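PDB 2PEF: serine protease inhibitor from Thermoanaerobacter tengcongensis, which probably inhibits serine proteases and is captured here in the latent state of a serpin. Local coordinates for residues 220-226 against 352-358; 247-252 against 360-366. One frame throughout, in Å; residues are numbered along the deposited sequence.

Following the chain from the N terminus, residues 220-226 come first, on strand 222-229. Residues 247-252 follow, in helix 244-252. The chain then makes a long excursion, much of it strand, before it returns. Interaction 1 closes a loop of 125 residues when 352-358 pairs with the earlier strand. Interaction 2 closes one of 107 residues soon after, when 360-366 reaches the helix. The segments alternate, so the two loops cross. Their centres are about 7 Å apart. Strands 345-357 and 362-372 are neighbours, with Ile355 bonded through its backbone to Ile364 and Phe365. Together the contacts join the middle of serpin sheet B to the helix beside it.

Interaction 1: 220-226 against 352-358; sequences NHYSFVA and IFAIIDN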
ATOM      1  N   ASN A 220      -8.124 -17.135  -8.316  1.00  9.34           N
ATOM      2  CA  ASN A 220      -8.731 -16.900  -6.996  1.00 10.06           C
ATOM      3  C   ASN A 220      -7.793 -16.614  -5.822  1.00  9.39           C
ATOM      4  O   ASN A 220      -8.211 -16.684  -4.662  1.00 10.44           O
ATOM      5  CB  ASN A 220      -9.703 -18.028  -6.638  1.00 10.48           C
ATOM      6  CG  ASN A 220     -10.970 -17.972  -7.464  1.00 14.80           C
ATOM      7  OD1 ASN A 220     -11.069 -18.613  -8.506  1.00 19.96           O
ATOM      8  ND2 ASN A 220     -11.931 -17.179  -7.018  1.00 15.50           N
ATOM      9  N   HIS A 221      -6.543 -16.265  -6.117  1.00  9.33           N
ATOM     10  CA  HIS A 221      -5.603 -15.860  -5.064  1.00  9.84           C
ATOM     11  C   HIS A 221      -5.930 -14.478  -4.529  1.00 10.48           C
ATOM     12  O   HIS A 221      -5.691 -14.173  -3.351  1.00 10.39           O
ATOM     13  CB  HIS A 221      -4.176 -15.874  -5.597  1.00 10.16           C
ATOM     14  CG  HIS A 221      -3.770 -17.193  -6.164  1.00 11.58           C
ATOM     15  ND1 HIS A 221      -3.709 -18.341  -5.404  1.00 12.16           N
ATOM     16  CD2 HIS A 221      -3.395 -17.547  -7.415  1.00 12.76           C
ATOM     17  CE1 HIS A 221      -3.312 -19.346  -6.164  1.00 10.85           C
ATOM     18  NE2 HIS A 221      -3.117 -18.890  -7.390  1.00  9.31           N
ATOM     19  N   TYR A 222      -6.474 -13.642  -5.408  1.00  9.18           N
ATOM     20  CA  TYR A 222      -6.809 -12.261  -5.066  1.00  8.41           C
ATOM     21  C   TYR A 222      -8.213 -11.935  -5.523  1.00  8.29           C
ATOM     22  O   TYR A 222      -8.728 -12.546  -6.456  1.00  9.86           O
ATOM     23  CB  TYR A 222      -5.808 -11.289  -5.698  1.00  9.87           C
ATOM     24  CG  TYR A 222      -4.378 -11.622  -5.342  1.00 11.34           C
ATOM     25  CD1 TYR A 222      -3.518 -12.187  -6.283  1.00 12.89           C
ATOM     26  CD2 TYR A 222      -3.895 -11.394  -4.057  1.00 12.78           C
ATOM     27  CE1 TYR A 222      -2.200 -12.504  -5.948  1.00 10.62           C
ATOM     28  CE2 TYR A 222      -2.588 -11.706  -3.711  1.00 10.42           C
ATOM     29  CZ  TYR A 222      -1.749 -12.265  -4.659  1.00 10.42           C
ATOM     30  OH  TYR A 222      -0.457 -12.579  -4.314  1.00 12.35           O
ATOM     31  N   SER A 223      -8.832 -10.970  -4.851  1.00 10.15           N
ATOM     32  CA  SER A 223     -10.145 -10.481  -5.235  1.00  9.31           C
ATOM     33  C   SER A 223     -10.235  -8.970  -5.079  1.00 10.84           C
ATOM     34  O   SER A 223      -9.410  -8.348  -4.407  1.00  9.12           O
ATOM     35  CB  SER A 223     -11.249 -11.157  -4.417  1.00  9.86           C
ATOM     36  OG  SER A 223     -11.319 -12.542  -4.712  1.00 10.93           O
ATOM     37  N   PHE A 224     -11.244  -8.402  -5.723  1.00 10.90           N
ATOM     38  CA  PHE A 224     -11.521  -6.984  -5.658  1.00 10.44           C
ATOM     39  C   PHE A 224     -12.769  -6.800  -4.801  1.00 11.80           C
ATOM     40  O   PHE A 224     -13.828  -7.354  -5.107  1.00 11.97           O
ATOM     41  CB  PHE A 224     -11.749  -6.441  -7.076  1.00 12.20           C
ATOM     42  CG  PHE A 224     -11.906  -4.948  -7.145  1.00 12.36           C
ATOM     43  CD1 PHE A 224     -10.800  -4.128  -7.357  1.00 13.61           C
ATOM     44  CD2 PHE A 224     -13.163  -4.359  -7.032  1.00 12.62           C
ATOM     45  CE1 PHE A 224     -10.935  -2.745  -7.435  1.00 11.48           C
ATOM     46  CE2 PHE A 224     -13.304  -2.972  -7.104  1.00 11.24           C
ATOM     47  CZ  PHE A 224     -12.190  -2.170  -7.314  1.00 14.87           C
ATOM     48  N   VAL A 225     -12.621  -6.037  -3.721  1.00 11.15           N
ATOM     49  CA  VAL A 225     -13.725  -5.715  -2.824  1.00 11.47           C
ATOM     50  C   VAL A 225     -14.229  -4.309  -3.146  1.00 11.15           C
ATOM     51  O   VAL A 225     -13.431  -3.375  -3.217  1.00 10.87           O
ATOM     52  CB  VAL A 225     -13.255  -5.792  -1.346  1.00 12.34           C
ATOM     53  CG1 VAL A 225     -14.331  -5.269  -0.386  1.00 12.27           C
ATOM     54  CG2 VAL A 225     -12.856  -7.219  -0.993  1.00 12.47           C
ATOM     55  N   ALA A 226     -15.543  -4.167  -3.352  1.00 10.87           N
ATOM     56  CA  ALA A 226     -16.168  -2.859  -3.586  1.00 11.45           C
ATOM     57  C   ALA A 226     -17.218  -2.611  -2.515  1.00 11.42           C
ATOM     58  O   ALA A 226     -18.061  -3.473  -2.272  1.00 12.03           O
ATOM     59  CB  ALA A 226     -16.801  -2.798  -4.971  1.00 12.32           C
ATOM     60  N   ILE A 352     -15.522   2.633  -1.688  1.00  9.18           N
ATOM     61  CA  ILE A 352     -14.253   2.189  -1.132  1.00  9.65           C
ATOM     62  C   ILE A 352     -13.946   0.867  -1.814  1.00  9.57           C
ATOM     63  O   ILE A 352     -14.856   0.100  -2.115  1.00 10.25           O
ATOM     64  CB  ILE A 352     -14.356   2.008   0.417  1.00  8.98           C
ATOM     65  CG1 ILE A 352     -14.460   3.364   1.125  1.00 13.47           C
ATOM     66  CG2 ILE A 352     -13.158   1.233   0.991  1.00 12.00           C
ATOM     67  CD1 ILE A 352     -15.848   3.959   1.159  1.00 16.96           C
ATOM     68  N   PHE A 353     -12.676   0.608  -2.092  1.00  9.97           N
ATOM     69  CA  PHE A 353     -12.308  -0.682  -2.660  1.00  9.39           C
ATOM     70  C   PHE A 353     -11.024  -1.201  -2.042  1.00  9.77           C
ATOM     71  O   PHE A 353     -10.254  -0.443  -1.440  1.00 10.29           O
ATOM     72  CB  PHE A 353     -12.174  -0.599  -4.186  1.00 10.72           C
ATOM     73  CG  PHE A 353     -11.007   0.218  -4.636  1.00  7.26           C
ATOM     74  CD1 PHE A 353      -9.756  -0.367  -4.819  1.00  9.83           C
ATOM     75  CD2 PHE A 353     -11.156   1.573  -4.878  1.00  7.25           C
ATOM     76  CE1 PHE A 353      -8.668   0.398  -5.222  1.00 11.84           C
ATOM     77  CE2 PHE A 353     -10.073   2.348  -5.278  1.00  9.52           C
ATOM     78  CZ  PHE A 353      -8.827   1.757  -5.456  1.00  9.38           C
ATOM     79  N   ALA A 354     -10.802  -2.501  -2.207  1.00 10.38           N
ATOM     80  CA  ALA A 354      -9.568  -3.127  -1.787  1.00  9.87           C
ATOM     81  C   ALA A 354      -9.236  -4.262  -2.738  1.00 10.01           C
ATOM     82  O   ALA A 354     -10.130  -4.895  -3.304  1.00 11.35           O
ATOM     83  CB  ALA A 354      -9.680  -3.637  -0.377  1.00  8.75           C
ATOM     84  N   ILE A 355      -7.941  -4.480  -2.931  1.00  8.67           N
ATOM     85  CA  ILE A 355      -7.440  -5.685  -3.565  1.00  9.44           C
ATOM     86  C   ILE A 355      -6.964  -6.564  -2.413  1.00  9.31           C
ATOM     87  O   ILE A 355      -6.044  -6.184  -1.683  1.00 10.42           O
ATOM     88  CB  ILE A 355      -6.283  -5.373  -4.540  1.00  9.62           C
ATOM     89  CG1 ILE A 355      -6.787  -4.467  -5.675  1.00  7.87           C
ATOM     90  CG2 ILE A 355      -5.662  -6.667  -5.067  1.00 11.05           C
ATOM     91  CD1 ILE A 355      -5.690  -3.862  -6.522  1.00 10.22           C
ATOM     92  N   ILE A 356      -7.603  -7.721  -2.240  1.00  9.83           N
ATOM     93  CA  ILE A 356      -7.322  -8.580  -1.086  1.00  9.30           C
ATOM     94  C   ILE A 356      -6.638  -9.899  -1.436  1.00  9.26           C
ATOM     95  O   ILE A 356      -6.868 -10.487  -2.495  1.00  9.76           O
ATOM     96  CB  ILE A 356      -8.599  -8.867  -0.213  1.00  8.98           C
ATOM     97  CG1 ILE A 356      -9.683  -9.597  -1.018  1.00 10.07           C
ATOM     98  CG2 ILE A 356      -9.129  -7.578   0.419  1.00 10.02           C
ATOM     99  CD1 ILE A 356     -10.727 -10.333  -0.171  1.00  8.52           C
ATOM    100  N   ASP A 357      -5.791 -10.341  -0.511  1.00  9.45           N
ATOM    101  CA  ASP A 357      -5.194 -11.663  -0.521  1.00  9.39           C
ATOM    102  C   ASP A 357      -6.231 -12.604   0.092  1.00 10.14           C
ATOM    103  O   ASP A 357      -6.524 -12.525   1.288  1.00 10.21           O
ATOM    104  CB  ASP A 357      -3.889 -11.604   0.294  1.00  9.52           C
ATOM    105  CG  ASP A 357      -3.438 -12.956   0.840  1.00 10.89           C
ATOM    106  OD1 ASP A 357      -3.716 -14.007   0.226  1.00 13.59           O
ATOM    107  OD2 ASP A 357      -2.769 -12.946   1.897  1.00 13.86           O
ATOM    108  N   ASN A 358      -6.798 -13.482  -0.737  1.00  8.98           N
ATOM    109  CA  ASN A 358      -7.870 -14.377  -0.291  1.00  8.82           C
ATOM    110  C   ASN A 358      -7.495 -15.392   0.793  1.00 10.41           C
ATOM    111  O   ASN A 358      -8.378 -15.943   1.458  1.00 12.35           O
ATOM    112  CB  ASN A 358      -8.542 -15.063  -1.486  1.00  8.13           C
ATOM    113  CG  ASN A 358      -9.392 -14.110  -2.300  1.00  8.36           C
ATOM    114  OD1 ASN A 358     -10.063 -13.234  -1.752  1.00 10.20           O
ATOM    115  ND2 ASN A 358      -9.372 -14.278  -3.623  1.00  8.59           N
TER
HETATM  116  O   HOH W   1      -4.016 -15.687  -1.938  1.00 20.39           O
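Strand residues 222-226 and 352-357 run antiparallel at 165°, with axes 4.6 Å apart at their closest; Ser223-Ile356 and Val225-Ala354 are the hydrogen-bonded pairs. These are adjacent inner strands of sheet B of the serpin fold, flanked by strands 210-216 and 362-372. The backbone bond from Val225 N to Ala354 O is 2.8 Å long and almost straight. Tyr222, Phe224, Ala226, Phe353, Ile355 and Asp357 lie on one face. Phe224 has CG anti to the backbone N (chi1 -174°), which carries its ring along the sheet to Phe353. CZ of Phe224 ends 3.5 Å from CB of Phe353. The ring planes are within 9° of parallel but slid apart, so they barely overlap. Phe266 touches both side chains. At the strand end, the ring edge of Tyr222 lies near Ile356 O, and its hydroxyl is hydrogen-bonded to Pro82 O. A water donates to both His221 O and Asp357 OD1. Asp357 OD1 is also hydrogen-bonded to Ser359 OG, and OD2 to Tyr77 and Thr360.

Ser223, Val225, Ala354 and Ile356 occupy the opposite face. There Val225 CG2 meets Ile356 CD1 at 3.9 Å, the two side chains crossing at about a right angle. This face turns toward helix 244-252, whose Phe247 touches Ala354 and Ile356.

Asn358 ties off the pairing. Its backbone N donates to His221 O at 2.9 Å, so that oxygen accepts two bonds, one from the water. Its side-chain amide spends both N-H groups on the first strand and its approach, which fixes the amide's rotation. ND2 reaches Ser223 OG at 2.8 Å, close to the amide plane. The second bond, ND2 to Asn220 O at 2.9 Å, also lies near that plane but arrives from above the carbonyl plane of Asn220.

Interaction 2: 247-252 against 360-366; sequences FIDLIK and TNLPIFI
Asn361 lies against Ile248, Ile251 and Lys252, while Phe247 reaches past it to Pro363 and Ile366. No hydrogen bond joins the two segments. CG2 of Ile251 sits over a face of the Asn361 amide, 3.4 Å from OD1 of Asn361. Its ND2 sits 3.6 Å from CG of Lys252, whose NZ is hydrogen-bonded to the hydroxyl of Tyr11. The backbone O of Asn361 is buried without a polar partner. CD1 of Ile248 comes within 3.4 Å of Asn361 O, and the edge of the Phe247 ring also faces this oxygen.

With chi1 at -177° the Phe247 ring swings away from its own backbone N and points toward the strand. CE2 of Phe247 packs on Pro363 CD at 3.8 Å, and CE1 meets Ile366 CD1 at 4.0 Å. Replacing this ring by an alanine would probably leave Pro363 and Ile366 without their apolar cover and open a gap between helix and strand.

Further out, Ile18 of helix 7-22 also packs on Phe247. Thr360 OG1 accepts from Leu362 N in an ST turn and is bonded to Asp357. Beyond Pro363, Ile364 and Phe365 form a classic beta bulge opposite Ile355. The whole is helix-on-sheet packing against sheet B of the serpin fold.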
ATOM      1  N   PHE A 247     -13.127  -4.835   8.935  1.00 12.62           N
ATOM      2  CA  PHE A 247     -12.776  -5.100   7.539  1.00 12.52           C
ATOM      3  C   PHE A 247     -12.701  -6.600   7.238  1.00 13.48           C
ATOM      4  O   PHE A 247     -13.275  -7.064   6.256  1.00 13.09           O
ATOM      5  CB  PHE A 247     -11.464  -4.407   7.157  1.00 13.32           C
ATOM      6  CG  PHE A 247     -11.093  -4.580   5.710  1.00 11.83           C
ATOM      7  CD1 PHE A 247     -11.723  -3.828   4.726  1.00 14.82           C
ATOM      8  CD2 PHE A 247     -10.126  -5.508   5.331  1.00 12.95           C
ATOM      9  CE1 PHE A 247     -11.397  -3.988   3.387  1.00 15.18           C
ATOM     10  CE2 PHE A 247      -9.790  -5.675   3.990  1.00 13.07           C
ATOM     11  CZ  PHE A 247     -10.434  -4.913   3.019  1.00 12.95           C
ATOM     12  N   ILE A 248     -11.988  -7.354   8.073  1.00 13.58           N
ATOM     13  CA  ILE A 248     -11.894  -8.802   7.873  1.00 14.86           C
ATOM     14  C   ILE A 248     -13.291  -9.418   7.954  1.00 14.59           C
ATOM     15  O   ILE A 248     -13.653 -10.259   7.123  1.00 14.91           O
ATOM     16  CB  ILE A 248     -10.921  -9.490   8.879  1.00 15.37           C
ATOM     17  CG1 ILE A 248      -9.501  -8.909   8.786  1.00 16.75           C
ATOM     18  CG2 ILE A 248     -10.897 -11.005   8.670  1.00 17.49           C
ATOM     19  CD1 ILE A 248      -8.797  -9.079   7.427  1.00 19.10           C
ATOM     20  N   ASP A 249     -14.077  -8.975   8.936  1.00 14.64           N
ATOM     21  CA  ASP A 249     -15.425  -9.510   9.155  1.00 15.63           C
ATOM     22  C   ASP A 249     -16.399  -9.246   8.011  1.00 15.11           C
ATOM     23  O   ASP A 249     -17.211 -10.102   7.689  1.00 13.76           O
ATOM     24  CB  ASP A 249     -16.013  -8.996  10.476  1.00 16.84           C
ATOM     25  CG  ASP A 249     -15.427  -9.695  11.689  1.00 19.77           C
ATOM     26  OD1 ASP A 249     -14.579 -10.597  11.522  1.00 23.94           O
ATOM     27  OD2 ASP A 249     -15.821  -9.339  12.822  1.00 25.92           O
ATOM     28  N   LEU A 250     -16.327  -8.068   7.398  1.00 14.01           N
ATOM     29  CA  LEU A 250     -17.249  -7.750   6.312  1.00 14.25           C
ATOM     30  C   LEU A 250     -17.012  -8.634   5.082  1.00 13.19           C
ATOM     31  O   LEU A 250     -17.955  -8.951   4.356  1.00 14.48           O
ATOM     32  CB  LEU A 250     -17.240  -6.251   5.973  1.00 15.19           C
ATOM     33  CG  LEU A 250     -16.043  -5.580   5.294  1.00 15.12           C
ATOM     34  CD1 LEU A 250     -16.115  -5.732   3.779  1.00 13.55           C
ATOM     35  CD2 LEU A 250     -16.002  -4.103   5.663  1.00 15.43           C
ATOM     36  N   ILE A 251     -15.761  -9.047   4.877  1.00 12.34           N
ATOM     37  CA  ILE A 251     -15.415  -9.977   3.801  1.00 12.94           C
ATOM     38  C   ILE A 251     -15.843 -11.397   4.174  1.00 13.25           C
ATOM     39  O   ILE A 251     -16.464 -12.096   3.366  1.00 15.12           O
ATOM     40  CB  ILE A 251     -13.895  -9.947   3.466  1.00 13.80           C
ATOM     41  CG1 ILE A 251     -13.487  -8.585   2.899  1.00 12.45           C
ATOM     42  CG2 ILE A 251     -13.532 -11.063   2.484  1.00 15.08           C
ATOM     43  CD1 ILE A 251     -11.996  -8.302   2.987  1.00 16.71           C
ATOM     44  N   LYS A 252     -15.505 -11.815   5.395  1.00 13.81           N
ATOM     45  CA  LYS A 252     -15.899 -13.124   5.919  1.00 13.67           C
ATOM     46  C   LYS A 252     -17.418 -13.296   5.927  1.00 14.09           C
ATOM     47  O   LYS A 252     -17.927 -14.390   5.676  1.00 15.30           O
ATOM     48  CB  LYS A 252     -15.354 -13.328   7.336  1.00 14.50           C
ATOM     49  CG  LYS A 252     -13.879 -13.665   7.401  1.00 15.70           C
ATOM     50  CD  LYS A 252     -13.473 -14.017   8.823  1.00 19.79           C
ATOM     51  CE  LYS A 252     -12.052 -14.550   8.873  1.00 22.16           C
ATOM     52  NZ  LYS A 252     -11.626 -14.852  10.268  1.00 22.94           N
ATOM     53  N   THR A 360      -5.915 -14.609   3.511  1.00 11.64           N
ATOM     54  CA  THR A 360      -5.912 -13.896   4.795  1.00 11.66           C
ATOM     55  C   THR A 360      -7.012 -12.837   4.903  1.00 12.05           C
ATOM     56  O   THR A 360      -7.365 -12.418   6.006  1.00 12.91           O
ATOM     57  CB  THR A 360      -4.567 -13.173   5.038  1.00 11.88           C
ATOM     58  OG1 THR A 360      -4.358 -12.210   3.997  1.00  9.75           O
ATOM     59  CG2 THR A 360      -3.397 -14.156   5.082  1.00 13.42           C
ATOM     60  N   ASN A 361      -7.536 -12.409   3.752  1.00 10.61           N
ATOM     61  CA  ASN A 361      -8.447 -11.260   3.643  1.00 10.21           C
ATOM     62  C   ASN A 361      -7.781  -9.899   3.897  1.00 10.28           C
ATOM     63  O   ASN A 361      -8.458  -8.878   4.028  1.00 12.05           O
ATOM     64  CB  ASN A 361      -9.706 -11.448   4.494  1.00 11.55           C
ATOM     65  CG  ASN A 361     -10.634 -12.492   3.921  1.00 12.99           C
ATOM     66  OD1 ASN A 361     -10.608 -12.766   2.722  1.00 13.91           O
ATOM     67  ND2 ASN A 361     -11.460 -13.086   4.774  1.00 18.37           N
ATOM     68  N   LEU A 362      -6.448  -9.888   3.920  1.00 10.19           N
ATOM     69  CA  LEU A 362      -5.686  -8.652   4.095  1.00 10.14           C
ATOM     70  C   LEU A 362      -5.660  -7.800   2.826  1.00 11.55           C
ATOM     71  O   LEU A 362      -5.506  -8.330   1.726  1.00 12.16           O
ATOM     72  CB  LEU A 362      -4.254  -8.963   4.540  1.00 10.58           C
ATOM     73  CG  LEU A 362      -4.087  -9.476   5.972  1.00  9.13           C
ATOM     74  CD1 LEU A 362      -2.673  -9.999   6.192  1.00  8.81           C
ATOM     75  CD2 LEU A 362      -4.420  -8.389   6.987  1.00 10.17           C
ATOM     76  N   PRO A 363      -5.808  -6.471   2.977  1.00 11.33           N
ATOM     77  CA  PRO A 363      -5.795  -5.594   1.807  1.00 11.35           C
ATOM     78  C   PRO A 363      -4.386  -5.252   1.318  1.00 11.95           C
ATOM     79  O   PRO A 363      -3.648  -4.520   1.991  1.00 13.89           O
ATOM     80  CB  PRO A 363      -6.510  -4.342   2.310  1.00 11.30           C
ATOM     81  CG  PRO A 363      -6.188  -4.286   3.767  1.00 11.16           C
ATOM     82  CD  PRO A 363      -6.021  -5.719   4.230  1.00 12.40           C
ATOM     83  N   ILE A 364      -4.027  -5.781   0.151  1.00 11.31           N
ATOM     84  CA  ILE A 364      -2.769  -5.420  -0.508  1.00 11.79           C
ATOM     85  C   ILE A 364      -2.812  -3.949  -0.918  1.00 11.15           C
ATOM     86  O   ILE A 364      -1.847  -3.215  -0.713  1.00 11.79           O
ATOM     87  CB  ILE A 364      -2.485  -6.318  -1.750  1.00 12.35           C
ATOM     88  CG1 ILE A 364      -2.560  -7.811  -1.389  1.00 13.58           C
ATOM     89  CG2 ILE A 364      -1.151  -5.953  -2.413  1.00 12.71           C
ATOM     90  CD1 ILE A 364      -1.510  -8.297  -0.395  1.00 19.08           C
ATOM     91  N   PHE A 365      -3.944  -3.547  -1.493  1.00 10.90           N
ATOM     92  CA  PHE A 365      -4.259  -2.158  -1.815  1.00 10.66           C
ATOM     93  C   PHE A 365      -5.632  -1.825  -1.249  1.00  9.80           C
ATOM     94  O   PHE A 365      -6.524  -2.684  -1.199  1.00 10.14           O
ATOM     95  CB  PHE A 365      -4.273  -1.948  -3.332  1.00  9.88           C
ATOM     96  CG  PHE A 365      -2.909  -1.956  -3.964  1.00  8.20           C
ATOM     97  CD1 PHE A 365      -2.299  -3.157  -4.332  1.00 10.20           C
ATOM     98  CD2 PHE A 365      -2.239  -0.758  -4.213  1.00  8.94           C
ATOM     99  CE1 PHE A 365      -1.038  -3.165  -4.928  1.00 11.96           C
ATOM    100  CE2 PHE A 365      -0.978  -0.755  -4.802  1.00 10.07           C
ATOM    101  CZ  PHE A 365      -0.375  -1.957  -5.161  1.00 10.61           C
ATOM    102  N   ILE A 366      -5.802  -0.582  -0.811  1.00  9.71           N
ATOM    103  CA  ILE A 366      -7.104  -0.105  -0.335  1.00  9.78           C
ATOM    104  C   ILE A 366      -7.252   1.378  -0.686  1.00  9.43           C
ATOM    105  O   ILE A 366      -6.307   2.159  -0.548  1.00  9.44           O
ATOM    106  CB  ILE A 366      -7.334  -0.412   1.180  1.00 10.36           C
ATOM    107  CG1 ILE A 366      -8.756  -0.031   1.610  1.00  9.84           C
ATOM    108  CG2 ILE A 366      -6.269   0.258   2.055  1.00  9.76           C
ATOM    109  CD1 ILE A 366      -9.199  -0.678   2.925  1.00  9.18           C
TER